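Local coordinates for protein MJ1225 (Methanocaldococcus jannaschii, PDB 3KH5) that is of unknown function but binds AMP and ADP through its CBS domains and is probably an archaeal homolog of the gamma subunit of AMP-activated protein kinase, at residues A[95-100]-A[107-112]; A[4-9]-A[118-123]; A[181-186]-A[256-261]. One frame throughout, in Å; residues are numbered along the deposited sequence.

Contact 1: residues A[95-100]-A[107-112]. With ADP (adenosine-5'-diphosphate), chain D.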
loop_
_atom_site.group_PDB
_atom_site.type_symbol
_atom_site.label_atom_id
_atom_site.label_comp_id
_atom_site.label_asym_id
_atom_site.label_seq_id
_atom_site.Cartn_x
_atom_site.Cartn_y
_atom_site.Cartn_z
ATOM N N ILE A 95 -12.919 0.534 -7.746
ATOM C CA ILE A 95 -12.740 1.724 -8.561
ATOM C C ILE A 95 -11.881 1.357 -9.771
ATOM O O ILE A 95 -10.696 1.026 -9.629
ATOM C CB ILE A 95 -12.094 2.869 -7.760
ATOM C CG1 ILE A 95 -13.056 3.349 -6.669
ATOM C CG2 ILE A 95 -11.715 4.028 -8.685
ATOM C CD1 ILE A 95 -12.430 4.289 -5.666
ATOM N N THR A 96 -12.486 1.406 -10.959
ATOM C CA THR A 96 -11.783 1.099 -12.209
ATOM C C THR A 96 -11.795 2.269 -13.206
ATOM O O THR A 96 -12.535 3.244 -13.027
ATOM C CB THR A 96 -12.355 -0.168 -12.922
ATOM O OG1 THR A 96 -13.644 0.121 -13.479
ATOM C CG2 THR A 96 -12.459 -1.363 -11.973
ATOM N N LEU A 97 -10.970 2.152 -14.251
ATOM C CA LEU A 97 -11.014 3.050 -15.417
ATOM C C LEU A 97 -11.355 2.290 -16.709
ATOM O O LEU A 97 -10.960 1.132 -16.886
ATOM C CB LEU A 97 -9.692 3.816 -15.580
ATOM C CG LEU A 97 -9.170 4.676 -14.420
ATOM C CD1 LEU A 97 -7.692 4.955 -14.586
ATOM C CD2 LEU A 97 -9.951 5.981 -14.235
ATOM N N LYS A 98 -12.102 2.952 -17.595
ATOM C CA LYS A 98 -12.466 2.408 -18.911
ATOM C C LYS A 98 -11.245 2.430 -19.823
ATOM O O LYS A 98 -10.369 3.278 -19.646
ATOM C CB LYS A 98 -13.606 3.227 -19.533
ATOM C CG LYS A 98 -14.933 3.151 -18.778
ATOM C CD LYS A 98 -15.558 1.766 -18.900
ATOM C CE LYS A 98 -16.577 1.511 -17.801
ATOM N NZ LYS A 98 -16.941 0.051 -17.724
ATOM N N GLU A 99 -11.173 1.512 -20.790
ATOM C CA GLU A 99 -9.971 1.430 -21.646
ATOM C C GLU A 99 -9.718 2.678 -22.509
ATOM O O GLU A 99 -8.619 2.855 -23.054
ATOM C CB GLU A 99 -9.891 0.120 -22.470
ATOM C CG GLU A 99 -11.143 -0.280 -23.261
ATOM C CD GLU A 99 -10.951 -1.563 -24.081
ATOM O OE1 GLU A 99 -9.794 -2.023 -24.239
ATOM O OE2 GLU A 99 -11.961 -2.108 -24.576
ATOM N N ASN A 100 -10.727 3.545 -22.608
ATOM C CA ASN A 100 -10.590 4.821 -23.312
ATOM C C ASN A 100 -10.433 6.044 -22.402
ATOM O O ASN A 100 -10.581 7.181 -22.855
ATOM C CB ASN A 100 -11.743 5.037 -24.309
ATOM C CG ASN A 100 -13.101 5.187 -23.631
ATOM O OD1 ASN A 100 -13.612 4.253 -23.010
ATOM N ND2 ASN A 100 -13.697 6.369 -23.764
ATOM N N ILE A 107 -5.681 10.820 -12.944
ATOM C CA ILE A 107 -5.191 11.740 -11.923
ATOM C C ILE A 107 -6.306 12.202 -10.980
ATOM O O ILE A 107 -6.136 12.162 -9.759
ATOM C CB ILE A 107 -4.423 12.933 -12.548
ATOM C CG1 ILE A 107 -3.069 12.451 -13.090
ATOM C CG2 ILE A 107 -4.206 14.044 -11.522
ATOM C CD1 ILE A 107 -2.382 13.419 -14.046
ATOM N N GLU A 108 -7.441 12.619 -11.538
ATOM C CA GLU A 108 -8.570 13.036 -10.707
ATOM C C GLU A 108 -9.076 11.887 -9.829
ATOM O O GLU A 108 -9.485 12.107 -8.687
ATOM C CB GLU A 108 -9.706 13.596 -11.563
ATOM C CG GLU A 108 -10.785 14.314 -10.758
ATOM C CD GLU A 108 -11.927 14.826 -11.617
ATOM O OE1 GLU A 108 -12.391 15.959 -11.367
ATOM O OE2 GLU A 108 -12.363 14.105 -12.541
ATOM N N THR A 109 -9.046 10.672 -10.373
ATOM C CA THR A 109 -9.458 9.476 -9.643
ATOM C C THR A 109 -8.535 9.239 -8.450
ATOM O O THR A 109 -9.006 9.055 -7.327
ATOM C CB THR A 109 -9.485 8.236 -10.567
ATOM O OG1 THR A 109 -10.487 8.417 -11.575
ATOM C CG2 THR A 109 -9.799 6.966 -9.785
ATOM N N PHE A 110 -7.225 9.267 -8.695
ATOM C CA PHE A 110 -6.239 9.056 -7.637
ATOM C C PHE A 110 -6.340 10.123 -6.551
ATOM O O PHE A 110 -6.229 9.826 -5.359
ATOM C CB PHE A 110 -4.815 9.055 -8.205
ATOM C CG PHE A 110 -4.514 7.902 -9.126
ATOM C CD1 PHE A 110 -5.136 6.667 -8.959
ATOM C CD2 PHE A 110 -3.576 8.046 -10.145
ATOM C CE1 PHE A 110 -4.846 5.606 -9.809
ATOM C CE2 PHE A 110 -3.274 6.987 -10.996
ATOM C CZ PHE A 110 -3.910 5.767 -10.828
ATOM N N LEU A 111 -6.556 11.365 -6.981
ATOM C CA LEU A 111 -6.588 12.516 -6.082
ATOM C C LEU A 111 -7.869 12.652 -5.251
ATOM O O LEU A 111 -7.821 13.154 -4.126
ATOM C CB LEU A 111 -6.354 13.808 -6.875
ATOM C CG LEU A 111 -4.952 14.409 -7.042
ATOM C CD1 LEU A 111 -3.868 13.362 -7.293
ATOM C CD2 LEU A 111 -4.974 15.445 -8.158
ATOM N N THR A 112 -9.009 12.225 -5.789
ATOM C CA THR A 112 -10.285 12.464 -5.099
ATOM C C THR A 112 -10.927 11.209 -4.524
ATOM O O THR A 112 -11.792 11.294 -3.648
ATOM C CB THR A 112 -11.320 13.173 -5.999
ATOM O OG1 THR A 112 -11.680 12.318 -7.089
ATOM C CG2 THR A 112 -10.770 14.481 -6.540
HETATM P PB ADP D . -4.013 2.561 -2.136
HETATM O O1B ADP D . -4.130 3.874 -1.439
HETATM O O2B ADP D . -2.455 2.142 -2.360
HETATM O O3B ADP D . -4.687 2.530 -3.607
HETATM P PA ADP D . -3.861 0.715 -0.242
HETATM O O1A ADP D . -3.862 1.168 1.167
HETATM O O2A ADP D . -3.479 -0.850 -0.492
HETATM O O3A ADP D . -4.741 1.376 -1.381
HETATM O "O5'" ADP D . -5.333 0.048 0.093
HETATM C "C5'" ADP D . -6.351 0.651 0.953
HETATM C "C4'" ADP D . -7.765 0.036 0.712
HETATM O "O4'" ADP D . -8.249 0.528 -0.578
HETATM C "C3'" ADP D . -7.817 -1.505 0.652
HETATM O "O3'" ADP D . -9.005 -1.955 1.318
HETATM C "C2'" ADP D . -7.883 -1.795 -0.851
HETATM O "O2'" ADP D . -8.561 -3.029 -1.139
HETATM C "C1'" ADP D . -8.696 -0.609 -1.357
HETATM N N9 ADP D . -8.425 -0.345 -2.801
HETATM C C8 ADP D . -7.249 -0.214 -3.427
HETATM N N7 ADP D . -7.464 0.021 -4.728
HETATM C C5 ADP D . -8.779 0.038 -4.922
HETATM C C6 ADP D . -9.599 0.230 -6.027
HETATM N N6 ADP D . -9.081 0.455 -7.231
HETATM N N1 ADP D . -10.932 0.182 -5.856
HETATM C C2 ADP D . -11.473 -0.042 -4.664
HETATM N N3 ADP D . -10.719 -0.228 -3.591
HETATM C C4 ADP D . -9.382 -0.192 -3.697
#
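Thr-109 meets Ile-95 and Leu-97 with a different branch for each, and both meetings are van der Waals. Its CG2 sits methyl to methyl against Ile-95 CG2 at 3.7 Å, while its OG1 lies 3.6 Å from Leu-97 CD2. The threonine lies alongside each of the two, pointing the other way. With CG2 anti to the backbone N and OG1 anti to the carbonyl carbon (chi1 -65°), the threonine offers both branches to residues 95-97. Its hydroxyl is hydrogen-bonded to the Glu-105 carbonyl, one turn back, so Leu-97 packs on an oxygen that already has a polar partner.

The hydrogen bonds of Ile-95 go to the ligand instead. Ile-95 N donates to N1 of ADP at 2.8 Å, and the N6 amine of that adenine returns a nearly straight bond to Ile-95 O (2.9 Å, 173°). The backbone of one residue thus reads two neighbouring polar atoms of the base, and Ile-95 CB rests 3.5 Å from N1.

These segments belong to the beta-alpha-beta unit of strand 97-98, helix 103-112 and strand 117-121 in the second CBS repeat. Leu-97 bonds through its backbone to Pro-119 and lays its side chain on Ile-131 of strand 127-132, while Phe-110 of helix 103-112 packs on Ile-131 and on Val-136 of helix 133-140.

Contact 2: residues A[4-9]-A[118-123]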
loop_
_atom_site.group_PDB
_atom_site.type_symbol
_atom_site.label_atom_id
_atom_site.label_comp_id
_atom_site.label_asym_id
_atom_site.label_seq_id
_atom_site.Cartn_x
_atom_site.Cartn_y
_atom_site.Cartn_z
ATOM N N ARG A 4 -4.449 8.946 -23.718
ATOM C CA ARG A 4 -5.047 7.731 -23.149
ATOM C C ARG A 4 -4.147 7.043 -22.131
ATOM O O ARG A 4 -2.952 6.851 -22.377
ATOM C CB ARG A 4 -5.490 6.748 -24.239
ATOM C CG ARG A 4 -6.445 7.363 -25.237
ATOM C CD ARG A 4 -7.741 6.590 -25.347
ATOM N NE ARG A 4 -8.867 7.492 -25.113
ATOM C CZ ARG A 4 -9.422 8.279 -26.032
ATOM N NH1 ARG A 4 -8.980 8.280 -27.287
ATOM N NH2 ARG A 4 -10.436 9.066 -25.696
ATOM N N VAL A 5 -4.734 6.684 -20.986
ATOM C CA VAL A 5 -4.006 5.980 -19.923
ATOM C C VAL A 5 -3.400 4.685 -20.435
ATOM O O VAL A 5 -2.317 4.288 -19.996
ATOM C CB VAL A 5 -4.871 5.670 -18.657
ATOM C CG1 VAL A 5 -5.168 6.930 -17.884
ATOM C CG2 VAL A 5 -6.155 4.910 -19.004
ATOM N N MET A 6 -4.101 4.034 -21.364
ATOM C CA MET A 6 -3.606 2.816 -21.999
ATOM C C MET A 6 -2.232 3.008 -22.639
ATOM O O MET A 6 -1.462 2.049 -22.752
ATOM C CB MET A 6 -4.608 2.278 -23.027
ATOM C CG MET A 6 -5.720 1.420 -22.430
ATOM S SD MET A 6 -5.129 0.073 -21.376
ATOM C CE MET A 6 -4.373 -1.046 -22.616
ATOM N N LYS A 7 -1.923 4.241 -23.047
ATOM C CA LYS A 7 -0.611 4.570 -23.617
ATOM C C LYS A 7 0.540 4.439 -22.613
ATOM O O LYS A 7 1.673 4.143 -23.000
ATOM C CB LYS A 7 -0.604 5.969 -24.249
ATOM C CG LYS A 7 -1.003 5.998 -25.720
ATOM C CD LYS A 7 -2.463 6.373 -25.919
ATOM C CE LYS A 7 -2.922 6.039 -27.337
ATOM N NZ LYS A 7 -4.172 6.804 -27.706
ATOM N N ILE A 8 0.243 4.667 -21.335
ATOM C CA ILE A 8 1.219 4.486 -20.259
ATOM C C ILE A 8 1.115 3.092 -19.681
ATOM O O ILE A 8 2.117 2.510 -19.240
ATOM C CB ILE A 8 0.962 5.447 -19.091
ATOM C CG1 ILE A 8 1.052 6.903 -19.551
ATOM C CG2 ILE A 8 1.919 5.169 -17.921
ATOM C CD1 ILE A 8 0.221 7.830 -18.682
ATOM N N ALA A 9 -0.112 2.569 -19.684
ATOM C CA ALA A 9 -0.434 1.340 -18.971
ATOM C C ALA A 9 0.621 0.272 -19.186
ATOM O O ALA A 9 0.933 -0.105 -20.320
ATOM C CB ALA A 9 -1.813 0.831 -19.365
ATOM N N ALA A 118 -5.594 1.555 -10.114
ATOM C CA ALA A 118 -6.925 1.214 -10.618
ATOM C C ALA A 118 -6.862 0.261 -11.807
ATOM O O ALA A 118 -6.132 0.527 -12.767
ATOM C CB ALA A 118 -7.693 2.482 -10.993
ATOM N N PRO A 119 -7.625 -0.848 -11.751
ATOM C CA PRO A 119 -7.751 -1.721 -12.913
ATOM C C PRO A 119 -8.327 -0.954 -14.102
ATOM O O PRO A 119 -9.204 -0.103 -13.928
ATOM C CB PRO A 119 -8.745 -2.789 -12.440
ATOM C CG PRO A 119 -8.613 -2.798 -10.960
ATOM C CD PRO A 119 -8.400 -1.359 -10.604
ATOM N N ILE A 120 -7.805 -1.225 -15.291
ATOM C CA ILE A 120 -8.376 -0.675 -16.512
ATOM C C ILE A 120 -9.207 -1.784 -17.132
ATOM O O ILE A 120 -8.710 -2.895 -17.343
ATOM C CB ILE A 120 -7.292 -0.174 -17.486
ATOM C CG1 ILE A 120 -6.546 1.015 -16.872
ATOM C CG2 ILE A 120 -7.908 0.245 -18.821
ATOM C CD1 ILE A 120 -5.093 1.120 -17.310
ATOM N N VAL A 121 -10.478 -1.492 -17.392
ATOM C CA VAL A 121 -11.409 -2.503 -17.887
ATOM C C VAL A 121 -12.047 -2.105 -19.211
ATOM O O VAL A 121 -12.094 -0.923 -19.565
ATOM C CB VAL A 121 -12.539 -2.827 -16.859
ATOM C CG1 VAL A 121 -11.957 -3.278 -15.524
ATOM C CG2 VAL A 121 -13.485 -1.635 -16.666
ATOM N N ASN A 122 -12.539 -3.101 -19.944
ATOM C CA ASN A 122 -13.307 -2.818 -21.147
ATOM C C ASN A 122 -14.783 -2.645 -20.812
ATOM O O ASN A 122 -15.148 -2.521 -19.638
ATOM C CB ASN A 122 -13.069 -3.879 -22.236
ATOM C CG ASN A 122 -13.543 -5.268 -21.840
ATOM O OD1 ASN A 122 -14.315 -5.442 -20.894
ATOM N ND2 ASN A 122 -13.085 -6.272 -22.578
ATOM N N ASP A 123 -15.628 -2.633 -21.838
ATOM C CA ASP A 123 -17.054 -2.398 -21.639
ATOM C C ASP A 123 -17.766 -3.551 -20.919
ATOM O O ASP A 123 -18.841 -3.347 -20.347
ATOM C CB ASP A 123 -17.748 -2.019 -22.956
ATOM C CG ASP A 123 -17.641 -0.522 -23.269
ATOM O OD1 ASP A 123 -17.109 0.243 -22.431
ATOM O OD2 ASP A 123 -18.098 -0.107 -24.357
#
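Ile-120 holds CG2 anti to its backbone N and CG1 anti to its carbonyl carbon (chi1 -65°), which sets CG2 against the Met-6 sulfur and starts CG1 on its way to Ala-9 and Val-5; Met-6 answers with a chain bent at both chi2 (-52°) and chi3 (-70°), folding its sulfur back. In the CBS fold, the contact brings the N-terminal segment 4-9, ahead of helix 23-33, onto the middle strand, 117-121, of the three-stranded sheet in the second repeat.

Ile-120 alone carries the strand's side of it. CD1 touches Ala-9 CB at 3.9 Å and, more loosely, Val-5 CG2 at 4.3 Å. Met-6 crosses the isoleucine obliquely, so that the sulfur touches both methyls, CG2 and CD1. All these touches are apolar, with no hydrogen bond across.

The backbone coils through one turn at residues 5-8, so Val-5, Met-6 and Ala-9 come to the same side chain. Met-6 also rests on Ile-128 and Ala-9 on Ser-129, both of strand 127-132, while Val-5 reaches Ala-106 of helix 103-112. The turn is tied by Val-5 O, which accepts from both Ile-8 N and Ala-9 N, and the sulfur SD of Met-6 stands 3.8 Å from Ile-120 CG2 and 4.2 Å from its CD1.

Contact 3: residues A[181-186]-A[256-261]. With ADP (adenosine-5'-diphosphate), chain E; AMP (adenosine monophosphate), chain C.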
loop_
_atom_site.group_PDB
_atom_site.type_symbol
_atom_site.label_atom_id
_atom_site.label_comp_id
_atom_site.label_asym_id
_atom_site.label_seq_id
_atom_site.Cartn_x
_atom_site.Cartn_y
_atom_site.Cartn_z
ATOM N N ARG A 181 2.048 3.775 5.109
ATOM C CA ARG A 181 3.370 4.071 5.681
ATOM C C ARG A 181 3.300 5.069 6.845
ATOM O O ARG A 181 2.738 6.168 6.730
ATOM C CB ARG A 181 4.382 4.529 4.612
ATOM C CG ARG A 181 3.813 4.603 3.175
ATOM C CD ARG A 181 4.158 3.516 2.148
ATOM N NE ARG A 181 3.457 4.051 0.989
ATOM C CZ ARG A 181 3.413 3.595 -0.274
ATOM N NH1 ARG A 181 4.102 2.493 -0.701
ATOM N NH2 ARG A 181 2.655 4.302 -1.146
ATOM N N LEU A 182 3.875 4.652 7.969
ATOM C CA LEU A 182 3.952 5.481 9.159
ATOM C C LEU A 182 5.413 5.737 9.508
ATOM O O LEU A 182 6.198 4.790 9.624
ATOM C CB LEU A 182 3.234 4.810 10.339
ATOM C CG LEU A 182 1.751 4.434 10.185
ATOM C CD1 LEU A 182 1.246 3.728 11.437
ATOM C CD2 LEU A 182 0.873 5.645 9.870
ATOM N N PRO A 183 5.789 7.018 9.650
ATOM C CA PRO A 183 7.100 7.304 10.226
ATOM C C PRO A 183 7.135 6.833 11.681
ATOM O O PRO A 183 6.117 6.925 12.379
ATOM C CB PRO A 183 7.189 8.834 10.160
ATOM C CG PRO A 183 6.185 9.247 9.131
ATOM C CD PRO A 183 5.084 8.243 9.229
ATOM N N VAL A 184 8.271 6.298 12.120
ATOM C CA VAL A 184 8.425 5.911 13.520
ATOM C C VAL A 184 9.208 7.030 14.203
ATOM O O VAL A 184 10.282 7.422 13.740
ATOM C CB VAL A 184 9.101 4.525 13.688
ATOM C CG1 VAL A 184 9.028 4.062 15.133
ATOM C CG2 VAL A 184 8.451 3.486 12.767
ATOM N N VAL A 185 8.637 7.563 15.278
ATOM C CA VAL A 185 9.150 8.767 15.926
ATOM C C VAL A 185 9.359 8.485 17.410
ATOM O O VAL A 185 8.525 7.837 18.044
ATOM C CB VAL A 185 8.174 9.962 15.721
ATOM C CG1 VAL A 185 8.586 11.172 16.554
ATOM C CG2 VAL A 185 8.100 10.341 14.246
ATOM N N SER A 186 10.478 8.959 17.951
ATOM C CA SER A 186 10.803 8.794 19.366
ATOM C C SER A 186 11.354 10.114 19.891
ATOM O O SER A 186 12.356 10.612 19.368
ATOM C CB SER A 186 11.842 7.681 19.533
ATOM O OG SER A 186 12.084 7.404 20.905
ATOM N N ALA A 256 6.494 7.102 -0.254
ATOM C CA ALA A 256 6.444 8.115 0.798
ATOM C C ALA A 256 7.811 8.423 1.407
ATOM O O ALA A 256 8.562 7.510 1.759
ATOM C CB ALA A 256 5.466 7.688 1.893
ATOM N N LEU A 257 8.123 9.713 1.525
ATOM C CA LEU A 257 9.297 10.166 2.269
ATOM C C LEU A 257 8.866 11.058 3.439
ATOM O O LEU A 257 8.126 12.026 3.240
ATOM C CB LEU A 257 10.281 10.926 1.364
ATOM C CG LEU A 257 11.072 10.222 0.253
ATOM C CD1 LEU A 257 10.167 9.669 -0.846
ATOM C CD2 LEU A 257 12.086 11.185 -0.359
ATOM N N PRO A 258 9.302 10.718 4.669
ATOM C CA PRO A 258 9.149 11.621 5.806
ATOM C C PRO A 258 9.957 12.888 5.537
ATOM O O PRO A 258 11.060 12.806 4.994
ATOM C CB PRO A 258 9.764 10.829 6.969
ATOM C CG PRO A 258 9.632 9.401 6.557
ATOM C CD PRO A 258 9.867 9.419 5.077
ATOM N N VAL A 259 9.395 14.047 5.871
ATOM C CA VAL A 259 10.097 15.320 5.719
ATOM C C VAL A 259 10.694 15.684 7.074
ATOM O O VAL A 259 9.977 15.764 8.079
ATOM C CB VAL A 259 9.170 16.444 5.186
ATOM C CG1 VAL A 259 9.970 17.692 4.832
ATOM C CG2 VAL A 259 8.377 15.959 3.978
ATOM N N VAL A 260 12.010 15.873 7.100
ATOM C CA VAL A 260 12.715 16.107 8.356
ATOM C C VAL A 260 13.601 17.349 8.384
ATOM O O VAL A 260 13.994 17.903 7.349
ATOM C CB VAL A 260 13.578 14.882 8.807
ATOM C CG1 VAL A 260 12.711 13.642 9.000
ATOM C CG2 VAL A 260 14.718 14.614 7.818
ATOM N N ASP A 261 13.904 17.741 9.622
ATOM C CA ASP A 261 14.907 18.729 9.987
ATOM C C ASP A 261 16.291 18.165 9.755
ATOM O O ASP A 261 16.452 16.961 9.513
ATOM C CB ASP A 261 14.810 18.990 11.493
ATOM C CG ASP A 261 13.991 20.210 11.835
ATOM O OD1 ASP A 261 14.052 20.647 13.005
ATOM O OD2 ASP A 261 13.289 20.743 10.946
HETATM P PB ADP E . 0.266 6.097 1.806
HETATM O O1B ADP E . 1.169 5.634 0.721
HETATM O O2B ADP E . 1.010 6.107 3.277
HETATM O O3B ADP E . -1.050 5.175 2.000
HETATM P PA ADP E . -1.254 8.121 0.433
HETATM O O1A ADP E . -0.676 8.452 -0.892
HETATM O O2A ADP E . -2.469 7.062 0.381
HETATM O O3A ADP E . -0.177 7.605 1.526
HETATM O "O5'" ADP E . -1.708 9.437 1.204
HETATM C "C5'" ADP E . -2.829 10.254 0.821
HETATM C "C4'" ADP E . -2.649 11.606 1.563
HETATM O "O4'" ADP E . -2.453 11.309 2.985
HETATM C "C3'" ADP E . -1.401 12.377 1.093
HETATM O "O3'" ADP E . -1.663 13.783 1.142
HETATM C "C2'" ADP E . -0.329 11.996 2.118
HETATM O "O2'" ADP E . 0.641 13.045 2.283
HETATM C "C1'" ADP E . -1.145 11.793 3.405
HETATM N N9 ADP E . -0.457 10.816 4.321
HETATM C C8 ADP E . 0.133 9.664 3.982
HETATM N N7 ADP E . 0.642 9.079 5.068
HETATM C C5 ADP E . 0.383 9.856 6.109
HETATM C C6 ADP E . 0.660 9.767 7.471
HETATM N N6 ADP E . 1.326 8.725 7.968
HETATM N N1 ADP E . 0.238 10.755 8.277
HETATM C C2 ADP E . -0.425 11.799 7.789
HETATM N N3 ADP E . -0.705 11.909 6.496
HETATM C C4 ADP E . -0.316 10.958 5.634
HETATM P P AMP C . 6.236 -0.031 0.416
HETATM O O1P AMP C . 5.988 -0.831 -0.810
HETATM O O2P AMP C . 4.999 -0.149 1.448
HETATM O O3P AMP C . 6.370 1.554 0.102
HETATM O "O5'" AMP C . 7.543 -0.474 1.234
HETATM C "C5'" AMP C . 8.476 -1.476 0.764
HETATM C "C4'" AMP C . 9.739 -1.448 1.629
HETATM O "O4'" AMP C . 10.293 -0.112 1.459
HETATM C "C3'" AMP C . 9.301 -1.587 3.099
HETATM O "O3'" AMP C . 10.231 -2.410 3.832
HETATM C "C2'" AMP C . 9.355 -0.150 3.615
HETATM O "O2'" AMP C . 9.703 -0.134 5.004
HETATM C "C1'" AMP C . 10.472 0.463 2.763
HETATM N N9 AMP C . 10.351 1.946 2.640
HETATM C C8 AMP C . 9.262 2.635 2.282
HETATM N N7 AMP C . 9.535 3.940 2.285
HETATM C C5 AMP C . 10.804 4.079 2.648
HETATM C C6 AMP C . 11.632 5.177 2.824
HETATM N N6 AMP C . 11.164 6.407 2.618
HETATM N N1 AMP C . 12.907 4.975 3.203
HETATM C C2 AMP C . 13.382 3.749 3.410
HETATM N N3 AMP C . 12.616 2.678 3.250
HETATM C C4 AMP C . 11.330 2.814 2.871
#
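Arg-181 lays the root of its side chain against Ala-256, CG to CB at 3.7 Å, and then runs on between two nucleotides. Ala-256 N lies over one face of the guanidinium, whereas the phosphate oxygens come in at its edge, near its plane. NE and NH2 both grip O1B of ADP, NH2 at 2.7 Å, and NH1 turns to O3P of AMP at 2.6 Å. The path there is bent: CG eclipses the backbone N (chi1 1°), an unusual torsion, and the chain bends again at chi2 (-104°), followed by an extended end. An alanine here has no guanidinium, and the ADP and AMP phosphates, left without the charge that bridges them, would probably be held less firmly.

Strands 181-186 and 256-260 come from the third and fourth CBS repeats, paired as in a Bateman module, and each belongs to its own sheet. The matching is close to symmetric: Pro-183 faces Pro-258, CG to CG at 4.3 Å, and Arg-181 stands opposite Ala-256 in register. Adenine recognition is repeated too, since ADP N6 donates to Arg-181 O at 3.2 Å and AMP N6 to Ala-256 O at 3.0 Å. Arg-181 N adds a further bond to the ADP phosphate oxygen O2B, 3.1 Å away.

Contacts 1 and 2 share one sheet, their centres 9 Å apart, and contact 1 is nested inside the long chain loop that contact 2 closes. They are joined by two probable hydrogen bonds, Leu-97 O to Val-121 N at 2.7 Å and Asn-100 O to Arg-4 NE at 2.9 Å. Both border the same ADP pocket, through Ile-95 in contact 1 and Pro-119 in contact 2. Contact 3 serves a separate ADP and an AMP; its centre is about 28 Å from that of contact 1 and about 33 Å from that of contact 2. Arg-180 spans the halves, its NH1 bonded to the ADP of contact 1 and its N to the ADP of contact 3.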